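Local coordinates for cell surface protein (Faecalibacterium prausnitzii A2-165, PDB 4GT6) that is of unknown function but, as a leucine-rich-repeat protein on the surface of a gut bacterium, probably binds other proteins, at residues V69-T74 / K90-Q95; G79-Y84 / G106-M111; G12-I17 / T27-N32; K98-K103 / L122-E127; F156-S161 / E175-T180. One frame throughout, in Å; residues are numbered along the deposited sequence. Where two conformers were deposited one is given.

Contact 1 of 5, residues V69-T74 / K90-Q95; sequences VQIPDT and KRVTIQ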
# COMPACT_ATOMS: atom_id res chain seq x y z
N VAL A 69 -3.11 24.26 -10.13
CA VAL A 69 -3.28 25.02 -8.90
C VAL A 69 -1.95 25.68 -8.55
O VAL A 69 -0.91 25.03 -8.54
CB VAL A 69 -3.77 24.10 -7.74
CG1 VAL A 69 -3.72 24.82 -6.39
CG2 VAL A 69 -5.18 23.56 -8.02
N GLN A 70 -2.00 26.97 -8.26
CA GLN A 70 -0.84 27.70 -7.81
C GLN A 70 -1.12 28.12 -6.39
O GLN A 70 -2.20 28.65 -6.10
CB GLN A 70 -0.60 28.92 -8.71
CG GLN A 70 0.54 29.76 -8.24
CD GLN A 70 0.61 30.99 -9.08
OE1 GLN A 70 0.11 32.06 -8.70
NE2 GLN A 70 1.24 30.86 -10.21
N ILE A 71 -0.14 27.86 -5.50
CA ILE A 71 -0.21 28.14 -4.06
C ILE A 71 0.82 29.23 -3.71
O ILE A 71 1.96 29.10 -4.13
CB ILE A 71 0.07 26.82 -3.29
CG1 ILE A 71 -0.90 25.68 -3.70
CG2 ILE A 71 0.11 27.02 -1.77
CD1 ILE A 71 -0.79 24.33 -2.84
N PRO A 72 0.48 30.25 -2.90
CA PRO A 72 1.51 31.21 -2.50
C PRO A 72 2.45 30.64 -1.43
O PRO A 72 2.08 29.68 -0.72
CB PRO A 72 0.69 32.38 -1.97
CG PRO A 72 -0.54 31.76 -1.42
CD PRO A 72 -0.83 30.58 -2.29
N ASP A 73 3.63 31.24 -1.27
CA ASP A 73 4.58 30.74 -0.26
C ASP A 73 4.14 31.12 1.19
O ASP A 73 4.81 30.74 2.15
CB ASP A 73 6.02 31.18 -0.55
CG ASP A 73 6.37 32.62 -0.29
OD1 ASP A 73 5.44 33.46 -0.20
OD2 ASP A 73 7.58 32.93 -0.18
N THR A 74 2.98 31.80 1.34
CA THR A 74 2.42 32.08 2.68
C THR A 74 1.78 30.78 3.26
O THR A 74 1.63 30.65 4.46
CB THR A 74 1.37 33.21 2.59
OG1 THR A 74 0.34 32.82 1.66
CG2 THR A 74 1.98 34.57 2.20
N LYS A 90 -3.04 18.50 -13.09
CA LYS A 90 -1.69 18.10 -13.57
C LYS A 90 -0.57 18.56 -12.67
O LYS A 90 0.45 17.88 -12.56
CB LYS A 90 -1.40 18.73 -14.96
CG LYS A 90 -2.38 18.40 -16.09
CD LYS A 90 -2.41 16.92 -16.40
CE LYS A 90 -3.05 16.59 -17.74
NZ LYS A 90 -3.04 15.10 -17.96
N ARG A 91 -0.72 19.76 -12.08
CA ARG A 91 0.37 20.36 -11.32
C ARG A 91 -0.12 21.23 -10.18
O ARG A 91 -1.16 21.88 -10.29
CB ARG A 91 1.26 21.21 -12.26
CG ARG A 91 0.60 22.48 -12.86
CD ARG A 91 1.34 23.06 -14.07
NE ARG A 91 1.41 22.09 -15.16
CZ ARG A 91 0.45 21.88 -16.07
NH1 ARG A 91 -0.65 22.62 -16.07
NH2 ARG A 91 0.60 20.93 -16.98
N VAL A 92 0.66 21.25 -9.12
CA VAL A 92 0.43 22.07 -7.94
C VAL A 92 1.73 22.81 -7.77
O VAL A 92 2.72 22.17 -7.41
CB VAL A 92 0.00 21.24 -6.70
CG1 VAL A 92 -0.15 22.14 -5.50
CG2 VAL A 92 -1.31 20.50 -6.97
N THR A 93 1.79 24.12 -8.11
CA THR A 93 3.05 24.86 -8.05
C THR A 93 3.03 26.00 -7.03
O THR A 93 1.99 26.35 -6.50
CB THR A 93 3.38 25.43 -9.43
OG1 THR A 93 2.33 26.33 -9.83
CG2 THR A 93 3.63 24.34 -10.48
N ILE A 94 4.20 26.61 -6.79
CA ILE A 94 4.30 27.74 -5.88
C ILE A 94 4.32 29.00 -6.71
O ILE A 94 5.08 29.09 -7.67
CB ILE A 94 5.52 27.65 -4.91
CG1 ILE A 94 5.60 26.27 -4.19
CG2 ILE A 94 5.51 28.82 -3.90
CD1 ILE A 94 4.41 25.94 -3.25
N GLN A 95 3.53 29.99 -6.30
CA GLN A 95 3.48 31.29 -6.97
C GLN A 95 4.87 31.88 -7.10
O GLN A 95 5.67 31.81 -6.16
CB GLN A 95 2.56 32.25 -6.19
CG GLN A 95 2.32 33.60 -6.90
CD GLN A 95 1.38 34.52 -6.15
OE1 GLN A 95 0.57 34.10 -5.32
NE2 GLN A 95 1.46 35.81 -6.45
O HOH W 1 2.83 28.95 -10.83
O HOH W 2 4.77 32.53 -3.57
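Q70 and Q95 lay their side chains across one another at a slant, their amide planes 20° apart. The touch is amide against aliphatic chain: OE1 of Q70 rests 3.2 Å from CG of Q95. Q70 reaches there because its CG stands anti to the backbone N (chi1 177°) and the chain runs on extended, passing over the CA of Q95. The other corner of the amide is held by a water that accepts from Q70 NE2 at 2.6 Å and lies 2.8 Å from T93 OG1. V69, I71, V92 and I94 occupy the buried face, where in one modelled conformer CD1 of I71 meets CG1 of V92, a touch the other need not share. Backbone hydrogen bonds between the parallel strands, I71 N to T93 O and Q95 N to I71 O, each 2.8 Å, set the register. Strand 68-71 is the middle one of three: strand 35-37 flanks its other edge, bonding Q70 through I36, while V92 beyond bonds D118 of the next leucine-rich-repeat coil.

Contact 2 of 5, residues G79-Y84 / G106-M111; sequences GSNAFY and GRQAFM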
# COMPACT_ATOMS: atom_id res chain seq x y z
N GLY A 79 -5.09 21.37 4.02
CA GLY A 79 -6.08 20.62 4.79
C GLY A 79 -6.41 19.25 4.25
O GLY A 79 -6.03 18.91 3.11
N SER A 80 -7.13 18.46 5.05
CA SER A 80 -7.52 17.12 4.62
C SER A 80 -8.47 17.20 3.43
O SER A 80 -9.30 18.14 3.34
CB SER A 80 -8.17 16.35 5.77
OG SER A 80 -9.36 16.97 6.21
N ASN A 81 -8.33 16.25 2.49
CA ASN A 81 -9.18 16.15 1.29
C ASN A 81 -9.26 17.47 0.51
O ASN A 81 -10.24 17.68 -0.21
CB ASN A 81 -10.61 15.69 1.71
CG ASN A 81 -10.64 14.30 2.33
OD1 ASN A 81 -10.25 14.10 3.48
ND2 ASN A 81 -11.02 13.31 1.54
N ALA A 82 -8.23 18.35 0.62
CA ALA A 82 -8.29 19.68 -0.04
C ALA A 82 -8.45 19.58 -1.56
O ALA A 82 -9.10 20.44 -2.14
CB ALA A 82 -7.04 20.49 0.29
N PHE A 83 -7.85 18.56 -2.20
CA PHE A 83 -7.94 18.41 -3.66
C PHE A 83 -8.39 16.99 -3.98
O PHE A 83 -8.07 16.45 -5.03
CB PHE A 83 -6.57 18.74 -4.33
CG PHE A 83 -6.15 20.17 -4.09
CD1 PHE A 83 -6.61 21.20 -4.92
CD2 PHE A 83 -5.33 20.50 -3.01
CE1 PHE A 83 -6.26 22.52 -4.66
CE2 PHE A 83 -4.97 21.84 -2.76
CZ PHE A 83 -5.45 22.83 -3.58
N TYR A 84 -9.17 16.41 -3.08
CA TYR A 84 -9.68 15.06 -3.26
C TYR A 84 -10.49 14.95 -4.56
O TYR A 84 -11.37 15.79 -4.82
CB TYR A 84 -10.57 14.72 -2.05
CG TYR A 84 -11.21 13.35 -2.08
CD1 TYR A 84 -10.56 12.25 -1.53
CD2 TYR A 84 -12.50 13.17 -2.60
CE1 TYR A 84 -11.18 11.00 -1.48
CE2 TYR A 84 -13.11 11.92 -2.57
CZ TYR A 84 -12.46 10.84 -1.99
OH TYR A 84 -13.06 9.62 -1.91
N GLY A 106 -2.68 17.31 4.90
CA GLY A 106 -3.73 16.54 5.57
C GLY A 106 -4.06 15.21 4.92
O GLY A 106 -3.61 14.92 3.81
N ARG A 107 -4.93 14.42 5.59
CA ARG A 107 -5.32 13.10 5.08
C ARG A 107 -5.99 13.25 3.73
O ARG A 107 -6.76 14.19 3.56
CB ARG A 107 -6.37 12.46 6.04
CG ARG A 107 -5.87 12.20 7.44
CD ARG A 107 -6.85 11.39 8.25
NE ARG A 107 -8.13 12.07 8.43
CZ ARG A 107 -9.17 11.53 9.04
NH1 ARG A 107 -9.11 10.28 9.51
NH2 ARG A 107 -10.29 12.22 9.19
N GLN A 108 -5.72 12.33 2.78
CA GLN A 108 -6.40 12.27 1.48
C GLN A 108 -6.34 13.61 0.72
O GLN A 108 -7.21 13.87 -0.13
CB GLN A 108 -7.87 11.86 1.72
CG GLN A 108 -8.02 10.47 2.35
CD GLN A 108 -9.46 9.98 2.38
OE1 GLN A 108 -10.42 10.71 2.07
NE2 GLN A 108 -9.65 8.71 2.73
N ALA A 109 -5.30 14.46 1.00
CA ALA A 109 -5.27 15.81 0.37
C ALA A 109 -5.26 15.75 -1.15
O ALA A 109 -5.93 16.57 -1.79
CB ALA A 109 -4.08 16.60 0.88
N PHE A 110 -4.59 14.75 -1.74
CA PHE A 110 -4.54 14.62 -3.21
C PHE A 110 -5.01 13.24 -3.62
O PHE A 110 -4.65 12.75 -4.69
CB PHE A 110 -3.11 14.91 -3.72
CG PHE A 110 -2.69 16.32 -3.43
CD1 PHE A 110 -3.04 17.36 -4.30
CD2 PHE A 110 -1.99 16.63 -2.27
CE1 PHE A 110 -2.67 18.68 -4.03
CE2 PHE A 110 -1.61 17.95 -2.00
CZ PHE A 110 -1.98 18.97 -2.86
N MSE A 111 -5.83 12.60 -2.77
CA MSE A 111 -6.32 11.26 -3.15
C MSE A 111 -7.16 11.32 -4.43
O MSE A 111 -7.94 12.25 -4.61
CB MSE A 111 -7.15 10.66 -2.01
CG MSE A 111 -7.77 9.32 -2.36
SE MSE A 111 -8.23 8.49 -0.65
CE MSE A 111 -9.22 6.93 -1.31
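The side-chain amide of N81 gives its ND2 hydrogen to Q108 OE1 over 2.7 Å, using a lone pair of that oxygen in its carbonyl plane. The two chains run side by side, pointing the same way, with the amides turned 65° to each other. N81 holds CG beside its backbone N (chi1 -64°), which brings ND2 down onto Q108; the NE2 of Q108 is in turn bonded to E131, so a file of polar groups passes from coil to coil. Were this asparagine an alanine, the donor would be gone and Q108 OE1 would probably be left without its mate in the neighbouring turn. The backbones join twice, N81 N to R107 O and F83 N to A109 O, both at 2.8 Å. The rings of F83 and F110 lie nearly parallel, 6° apart, but are slid so far that they barely overlap, centroids 5.2 Å apart and F83 CD2 3.4 Å from F110 CE1. F59 and F133 extend this file of phenylalanines at its two ends. Y84 CD1 packs on CB of M111, whose selenium, a selenomethionine replacement, stands at the ring edge as a Met-aromatic contact. Successive leucine-rich-repeat coils thus pair like with like in two places: phenylalanine rings inside, and across the turn the two amides, where buried N81 spends its donor on Q108.

Contact 3 of 5, residues G12-I17 / T27-N32; sequences GSYQFI and TKYTGN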
# COMPACT_ATOMS: atom_id res chain seq x y z
N GLY A 12 -13.60 38.12 -2.80
CA GLY A 12 -13.75 37.63 -4.17
C GLY A 12 -14.41 36.27 -4.18
O GLY A 12 -15.42 36.05 -3.51
N SER A 13 -13.77 35.30 -4.88
CA SER A 13 -14.27 33.93 -5.01
C SER A 13 -13.90 33.02 -3.83
O SER A 13 -14.22 31.84 -3.86
CB SER A 13 -13.74 33.31 -6.29
OG SER A 13 -14.21 34.07 -7.39
N TYR A 14 -13.26 33.56 -2.78
CA TYR A 14 -12.82 32.78 -1.64
C TYR A 14 -13.46 33.22 -0.34
O TYR A 14 -13.63 34.41 -0.08
CB TYR A 14 -11.28 32.88 -1.51
CG TYR A 14 -10.55 32.16 -2.61
CD1 TYR A 14 -10.24 30.81 -2.50
CD2 TYR A 14 -10.19 32.81 -3.79
CE1 TYR A 14 -9.59 30.13 -3.53
CE2 TYR A 14 -9.55 32.14 -4.83
CZ TYR A 14 -9.24 30.80 -4.68
OH TYR A 14 -8.62 30.12 -5.70
N GLN A 15 -13.82 32.25 0.47
CA GLN A 15 -14.27 32.48 1.84
C GLN A 15 -13.15 32.02 2.75
O GLN A 15 -12.37 31.12 2.39
CB GLN A 15 -15.56 31.75 2.16
CG GLN A 15 -16.73 32.21 1.30
CD GLN A 15 -18.01 31.51 1.65
OE1 GLN A 15 -18.08 30.68 2.57
NE2 GLN A 15 -19.07 31.84 0.91
N PHE A 16 -13.08 32.60 3.93
CA PHE A 16 -12.00 32.31 4.86
C PHE A 16 -12.40 32.59 6.29
O PHE A 16 -13.35 33.34 6.56
CB PHE A 16 -10.74 33.15 4.49
CG PHE A 16 -10.94 34.65 4.57
CD1 PHE A 16 -11.47 35.36 3.49
CD2 PHE A 16 -10.65 35.35 5.75
CE1 PHE A 16 -11.70 36.74 3.58
CE2 PHE A 16 -10.88 36.73 5.83
CZ PHE A 16 -11.37 37.42 4.74
N ILE A 17 -11.64 32.00 7.19
CA ILE A 17 -11.77 32.22 8.64
C ILE A 17 -10.44 32.85 9.12
O ILE A 17 -9.42 32.74 8.43
CB ILE A 17 -12.16 30.95 9.42
CG1 ILE A 17 -11.08 29.84 9.31
CG2 ILE A 17 -13.57 30.46 9.01
CD1 ILE A 17 -11.19 28.67 10.30
N THR A 27 -11.59 28.63 3.37
CA THR A 27 -12.53 27.57 3.75
C THR A 27 -13.50 27.17 2.64
O THR A 27 -14.12 26.11 2.74
CB THR A 27 -13.33 27.98 5.00
OG1 THR A 27 -13.96 29.24 4.75
CG2 THR A 27 -12.45 28.04 6.26
N LYS A 28 -13.65 28.00 1.60
CA LYS A 28 -14.55 27.74 0.47
C LYS A 28 -14.06 28.47 -0.77
O LYS A 28 -13.49 29.56 -0.66
CB LYS A 28 -16.00 28.18 0.82
CG LYS A 28 -17.09 27.71 -0.16
CD LYS A 28 -18.50 28.15 0.27
CE LYS A 28 -19.55 27.38 -0.48
NZ LYS A 28 -20.91 27.57 0.10
N TYR A 29 -14.32 27.89 -1.94
CA TYR A 29 -14.04 28.52 -3.22
C TYR A 29 -15.36 28.50 -3.99
O TYR A 29 -15.95 27.42 -4.14
CB TYR A 29 -12.92 27.81 -3.98
CG TYR A 29 -12.81 28.30 -5.40
CD1 TYR A 29 -12.31 29.58 -5.69
CD2 TYR A 29 -13.21 27.50 -6.47
CE1 TYR A 29 -12.15 30.01 -7.00
CE2 TYR A 29 -13.07 27.93 -7.79
CZ TYR A 29 -12.53 29.18 -8.05
OH TYR A 29 -12.35 29.59 -9.34
N THR A 30 -15.83 29.66 -4.45
CA THR A 30 -17.16 29.75 -5.10
C THR A 30 -17.07 30.02 -6.61
O THR A 30 -18.11 30.24 -7.26
CB THR A 30 -17.99 30.85 -4.42
OG1 THR A 30 -17.35 32.11 -4.64
CG2 THR A 30 -18.17 30.59 -2.93
N GLY A 31 -15.86 29.97 -7.17
CA GLY A 31 -15.68 30.19 -8.61
C GLY A 31 -15.78 28.90 -9.43
O GLY A 31 -16.22 27.86 -8.93
N ASN A 32 -15.34 28.96 -10.68
CA ASN A 32 -15.39 27.81 -11.58
C ASN A 32 -14.17 27.81 -12.53
O ASN A 32 -14.25 27.27 -13.63
CB ASN A 32 -16.72 27.77 -12.38
CG ASN A 32 -16.97 29.00 -13.21
OD1 ASN A 32 -16.05 29.72 -13.60
ND2 ASN A 32 -18.24 29.28 -13.49
O HOH W 3 -16.86 33.74 -2.51
O HOH W 4 -17.24 33.64 -7.39
O HOH W 5 -16.56 28.98 4.34
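S13 O is taken by T30 N at 2.8 Å, and T30 OG1 lies close to the same oxygen without its proton being settled. That hydroxyl also has two waters, one of which donates to G12 O while the other lies near S13 OG. Further along, Q15 N donates to K28 O over 2.9 Å, from a position tilted off the carbonyl plane. Q15 stands opposite both T27 and K28, a classic beta bulge, and its O takes a strong bond from T27 N, 2.8 Å from above the carbonyl plane, and only a weak one from K28 N at 3.5 Å. A water donates to Q15 OE1 at 2.9 Å and sits 2.6 Å from T27 OG1, so it links the outer ends of both residues. On the other face Y14 and Y29 meet at an angle neither stacked nor edge-to-face, planes 45° apart. Y29 holds CG anti to its backbone N (chi1 170°), which carries CD1 over one face of the Y14 ring near its rim, 3.5 Å from CZ, while Y29 OH is bonded to E33. G31 N stands over the centre of the Y29 ring. Both rings touch I36, and Y29 also meets F59. The hairpin is thus two-sided: on one side water bridges Q15 to T27 and T30 to G12 and S13, on the other the tyrosines pack against the first coils, consistent with a cap on the N-terminal end of the repeat region.

Contact 4 of 5, residues K98-K103 / L122-E127; sequences KPSCVK and LDSVTE. With EDO (1,2-ethanediol), chain M.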
# COMPACT_ATOMS: atom_id res chain seq x y z
N LYS A 98 8.72 30.42 -6.13
CA LYS A 98 9.43 30.57 -4.86
C LYS A 98 9.49 29.21 -4.14
O LYS A 98 8.67 28.34 -4.45
CB LYS A 98 8.71 31.60 -3.97
CG LYS A 98 8.99 33.04 -4.38
CD LYS A 98 8.06 33.99 -3.67
CE LYS A 98 8.38 35.43 -4.01
NZ LYS A 98 7.35 36.36 -3.48
N PRO A 99 10.44 28.98 -3.20
CA PRO A 99 10.42 27.70 -2.45
C PRO A 99 9.10 27.48 -1.70
O PRO A 99 8.53 28.42 -1.14
CB PRO A 99 11.59 27.86 -1.45
CG PRO A 99 12.49 28.90 -2.07
CD PRO A 99 11.53 29.86 -2.73
N SER A 100 8.62 26.23 -1.67
CA SER A 100 7.41 25.87 -0.91
C SER A 100 7.62 26.11 0.59
O SER A 100 8.71 25.84 1.10
CB SER A 100 7.06 24.40 -1.14
OG SER A 100 5.93 24.06 -0.36
N CYS A 101 6.59 26.61 1.31
CA CYS A 101 6.63 26.77 2.77
C CYS A 101 5.61 25.82 3.42
O CYS A 101 5.37 25.89 4.63
CB CYS A 101 6.40 28.22 3.17
SG CYS A 101 7.79 29.30 2.76
N VAL A 102 5.07 24.88 2.62
CA VAL A 102 4.12 23.88 3.12
C VAL A 102 4.82 22.94 4.11
O VAL A 102 5.83 22.31 3.76
CB VAL A 102 3.46 23.05 1.97
CG1 VAL A 102 2.56 21.96 2.56
CG2 VAL A 102 2.68 23.97 1.02
N LYS A 103 4.32 22.89 5.34
CA LYS A 103 4.88 22.03 6.39
C LYS A 103 4.02 20.82 6.65
O LYS A 103 4.53 19.80 7.10
CB LYS A 103 5.03 22.82 7.70
CG LYS A 103 6.01 24.00 7.63
CD LYS A 103 7.36 23.66 7.00
CE LYS A 103 8.33 23.02 7.95
NZ LYS A 103 9.67 22.83 7.32
N LEU A 122 6.05 19.27 -1.67
CA LEU A 122 6.65 18.25 -0.81
C LEU A 122 8.05 18.61 -0.30
O LEU A 122 8.54 18.02 0.67
CB LEU A 122 6.72 16.96 -1.62
CG LEU A 122 6.16 15.70 -1.00
CD1 LEU A 122 4.72 15.87 -0.55
CD2 LEU A 122 6.28 14.57 -1.94
N ASP A 123 8.71 19.58 -0.93
CA ASP A 123 10.10 19.95 -0.67
C ASP A 123 10.46 20.31 0.79
O ASP A 123 11.59 20.04 1.20
CB ASP A 123 10.54 21.07 -1.63
CG ASP A 123 10.46 20.70 -3.11
OD1 ASP A 123 10.40 19.49 -3.43
OD2 ASP A 123 10.42 21.62 -3.95
N SER A 124 9.56 20.93 1.59
CA SER A 124 9.92 21.29 2.97
C SER A 124 8.87 20.81 4.01
O SER A 124 8.80 21.33 5.12
CB SER A 124 10.12 22.80 3.09
OG SER A 124 8.92 23.49 2.81
N VAL A 125 8.11 19.78 3.65
CA VAL A 125 7.07 19.20 4.49
C VAL A 125 7.68 18.44 5.69
O VAL A 125 8.78 17.87 5.56
CB VAL A 125 6.14 18.31 3.61
CG1 VAL A 125 6.78 16.95 3.27
CG2 VAL A 125 4.77 18.14 4.24
N THR A 126 7.00 18.47 6.85
CA THR A 126 7.46 17.74 8.03
C THR A 126 6.39 16.72 8.41
O THR A 126 6.68 15.82 9.18
CB THR A 126 7.81 18.66 9.20
OG1 THR A 126 6.67 19.42 9.56
CG2 THR A 126 9.04 19.53 8.93
N GLU A 127 5.13 16.90 7.92
CA GLU A 127 4.04 15.98 8.26
C GLU A 127 3.16 15.75 7.07
O GLU A 127 2.72 16.71 6.44
CB GLU A 127 3.14 16.52 9.40
CG GLU A 127 3.82 16.75 10.74
CD GLU A 127 2.86 17.36 11.74
OE1 GLU A 127 2.05 16.60 12.32
OE2 GLU A 127 2.86 18.60 11.88
C1 EDO M . 8.62 25.36 -5.60
O1 EDO M . 8.92 26.35 -6.57
C2 EDO M . 9.87 24.84 -4.85
O2 EDO M . 9.51 24.15 -3.65
O HOH W 6 7.07 22.06 1.36
O HOH W 7 4.10 20.30 10.22
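S124 OG stands well above the plane of the S100 carbonyl, 57° out of it, and donates to S100 O over 2.9 Å. NZ of K103 instead lies in the plane of the S124 carbonyl, 2.8 Å from its O. To get there the lysine bends at chi2 (-48°) and chi3 (-83°), curling past T126 CG2, 3.7 Å from CE. K103 O is gripped twice, by T126 N at 2.8 Å and E127 N at 3.1 Å. One water ties S100 OG, V102 O and S124 N together, and an ethanediol, probably from the crystallisation liquor, accepts from S100 N and donates to D123 OD2. With alanine in place of S124 the hydroxyl goes, and S100 O would probably lose the donor that joins it to the next coil. V102 N donates to S100 OG, making an ST turn; this and, on the other side, the type I turn L122-V125 lead into the parallel strands 104-105 and 127-128 of adjacent leucine-rich-repeat coils.

Contact 5 of 5, residues F156-S161 / E175-T180; sequences FSYCYS and EERAFT. With EDO (1,2-ethanediol), chain G.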
# COMPACT_ATOMS: atom_id res chain seq x y z
N PHE A 156 0.90 6.18 -0.68
CA PHE A 156 1.06 6.08 -2.13
C PHE A 156 0.40 4.84 -2.67
O PHE A 156 0.80 4.38 -3.74
CB PHE A 156 2.55 6.08 -2.53
CG PHE A 156 3.29 7.33 -2.10
CD1 PHE A 156 3.10 8.53 -2.77
CD2 PHE A 156 4.19 7.29 -1.04
CE1 PHE A 156 3.78 9.69 -2.37
CE2 PHE A 156 4.89 8.45 -0.66
CZ PHE A 156 4.67 9.64 -1.31
N SER A 157 -0.65 4.34 -2.01
CA SER A 157 -1.33 3.16 -2.56
C SER A 157 -1.80 3.42 -3.99
O SER A 157 -2.39 4.47 -4.27
CB SER A 157 -2.53 2.76 -1.70
OG SER A 157 -2.14 2.50 -0.37
N TYR A 158 -1.51 2.46 -4.91
CA TYR A 158 -1.95 2.49 -6.32
C TYR A 158 -1.42 3.71 -7.10
O TYR A 158 -2.01 4.14 -8.10
CB TYR A 158 -3.49 2.37 -6.44
CG TYR A 158 -3.97 1.16 -5.66
CD1 TYR A 158 -3.60 -0.13 -6.05
CD2 TYR A 158 -4.68 1.30 -4.47
CE1 TYR A 158 -3.96 -1.24 -5.29
CE2 TYR A 158 -5.05 0.19 -3.72
CZ TYR A 158 -4.71 -1.08 -4.15
OH TYR A 158 -5.06 -2.19 -3.41
N CYS A 159 -0.22 4.16 -6.72
CA CYS A 159 0.49 5.14 -7.54
C CYS A 159 1.22 4.31 -8.58
O CYS A 159 2.39 3.95 -8.41
CB CYS A 159 1.43 6.00 -6.68
SG CYS A 159 0.54 7.20 -5.66
N TYR A 160 0.47 3.95 -9.65
CA TYR A 160 0.92 2.99 -10.68
C TYR A 160 2.18 3.36 -11.45
O TYR A 160 2.81 2.46 -12.02
CB TYR A 160 -0.19 2.73 -11.71
CG TYR A 160 -1.45 2.15 -11.10
CD1 TYR A 160 -1.40 1.05 -10.25
CD2 TYR A 160 -2.71 2.64 -11.46
CE1 TYR A 160 -2.56 0.50 -9.71
CE2 TYR A 160 -3.88 2.10 -10.93
CZ TYR A 160 -3.80 1.02 -10.05
OH TYR A 160 -4.94 0.46 -9.55
N SER A 161 2.54 4.64 -11.51
CA SER A 161 3.74 5.09 -12.23
C SER A 161 4.93 5.33 -11.32
O SER A 161 6.01 5.63 -11.83
CB SER A 161 3.45 6.39 -12.98
OG SER A 161 2.37 6.20 -13.86
N GLU A 175 3.87 2.89 7.30
CA GLU A 175 2.61 2.33 7.78
C GLU A 175 1.93 1.41 6.76
O GLU A 175 2.37 1.30 5.61
CB GLU A 175 1.64 3.43 8.30
CG GLU A 175 2.22 4.35 9.38
CD GLU A 175 2.65 3.76 10.72
OE1 GLU A 175 2.61 2.52 10.90
OE2 GLU A 175 3.05 4.55 11.61
N GLU A 176 0.86 0.75 7.19
CA GLU A 176 0.12 -0.19 6.36
C GLU A 176 -0.21 0.34 4.98
O GLU A 176 -0.68 1.48 4.86
CB GLU A 176 -1.22 -0.55 7.03
CG GLU A 176 -1.09 -1.48 8.22
CD GLU A 176 -2.41 -1.87 8.87
OE1 GLU A 176 -3.47 -1.36 8.44
OE2 GLU A 176 -2.37 -2.67 9.84
N ARG A 177 0.02 -0.50 3.94
CA ARG A 177 -0.33 -0.21 2.54
C ARG A 177 0.33 1.08 1.99
O ARG A 177 -0.10 1.58 0.95
CB ARG A 177 -1.87 -0.12 2.37
CG ARG A 177 -2.64 -1.30 2.99
CD ARG A 177 -4.16 -1.28 2.76
NE ARG A 177 -4.54 -1.22 1.35
CZ ARG A 177 -4.52 -2.25 0.51
NH1 ARG A 177 -4.10 -3.45 0.92
NH2 ARG A 177 -4.89 -2.10 -0.75
N ALA A 178 1.40 1.59 2.63
CA ALA A 178 2.03 2.85 2.15
C ALA A 178 2.44 2.82 0.66
O ALA A 178 2.25 3.83 -0.01
CB ALA A 178 3.25 3.17 3.00
N PHE A 179 2.95 1.67 0.14
CA PHE A 179 3.38 1.59 -1.26
C PHE A 179 2.68 0.47 -2.00
O PHE A 179 3.20 -0.01 -3.02
CB PHE A 179 4.92 1.39 -1.35
CG PHE A 179 5.67 2.54 -0.74
CD1 PHE A 179 5.84 3.73 -1.45
CD2 PHE A 179 6.14 2.47 0.57
CE1 PHE A 179 6.50 4.82 -0.86
CE2 PHE A 179 6.84 3.54 1.14
CZ PHE A 179 7.01 4.70 0.42
N THR A 180 1.49 0.05 -1.52
CA THR A 180 0.75 -1.01 -2.23
C THR A 180 0.53 -0.64 -3.71
O THR A 180 0.11 0.47 -4.01
CB THR A 180 -0.63 -1.24 -1.57
OG1 THR A 180 -0.46 -1.70 -0.25
CG2 THR A 180 -1.49 -2.24 -2.33
C1 EDO G . -4.52 -6.63 -1.05
O1 EDO G . -4.73 -5.97 0.19
C2 EDO G . -3.00 -6.64 -1.35
O2 EDO G . -2.56 -5.32 -1.58
O HOH W 8 -4.63 1.58 0.57
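Turns on consecutive coils of the leucine-rich-repeat solenoid meet here: F156-C159 (type II) lies against the paired turns E175-A178 (type II) and R177-T180 (type I). Y158 N gives T180 O a nearly straight bond of 2.7 Å, 173° at the hydrogen, and F156 N reaches A178 O at 2.8 Å. The hydroxyl of S157 reaches across as well: with OG beside the backbone N (chi1 -58°) it donates to R177 O over 2.6 Å. In one of two modelled arginine conformers, a water bonded to S157 OG also accepts from R177 NE. Inward, F156 and F179 repeat the side-by-side phenylalanine pairing of other coils, 19° apart, slid with little overlap, CD2 of F156 being 3.4 Å from CE1 of F179. F201 follows F179 in the next coil. In the same arginine conformer the Y158 hydroxyl sits at the edge of the R177 guanidinium, whose NH1 also donates to an ethanediol oxygen. T180 turns OG1 to N199 O and S202, its CG2 lying 3.7 Å from Y158 OH.

Contacts 1, 2 and 4 join neighbouring coils of one stretch of solenoid at different points of the coil: strands, phenylalanine turns and the loops beyond the strands. Contacts 1 and 2 share an interior, V69 packing on F83 and V92 on F110, and I94 of contact 1 reaches S100 of contact 4. Contact 5 repeats the turn chemistry of contact 2 further along, about 16 Å away between centres, and is the most buried; it adds a serine-to-carbonyl bond, while contact 2 has an amide pair. Contact 4 has little apolar packing and relies on hydroxyl, lysine, backbone and water bonds. Contact 3, farthest from the chain's centre, is the antiparallel one of the five, a hairpin near the N-terminus.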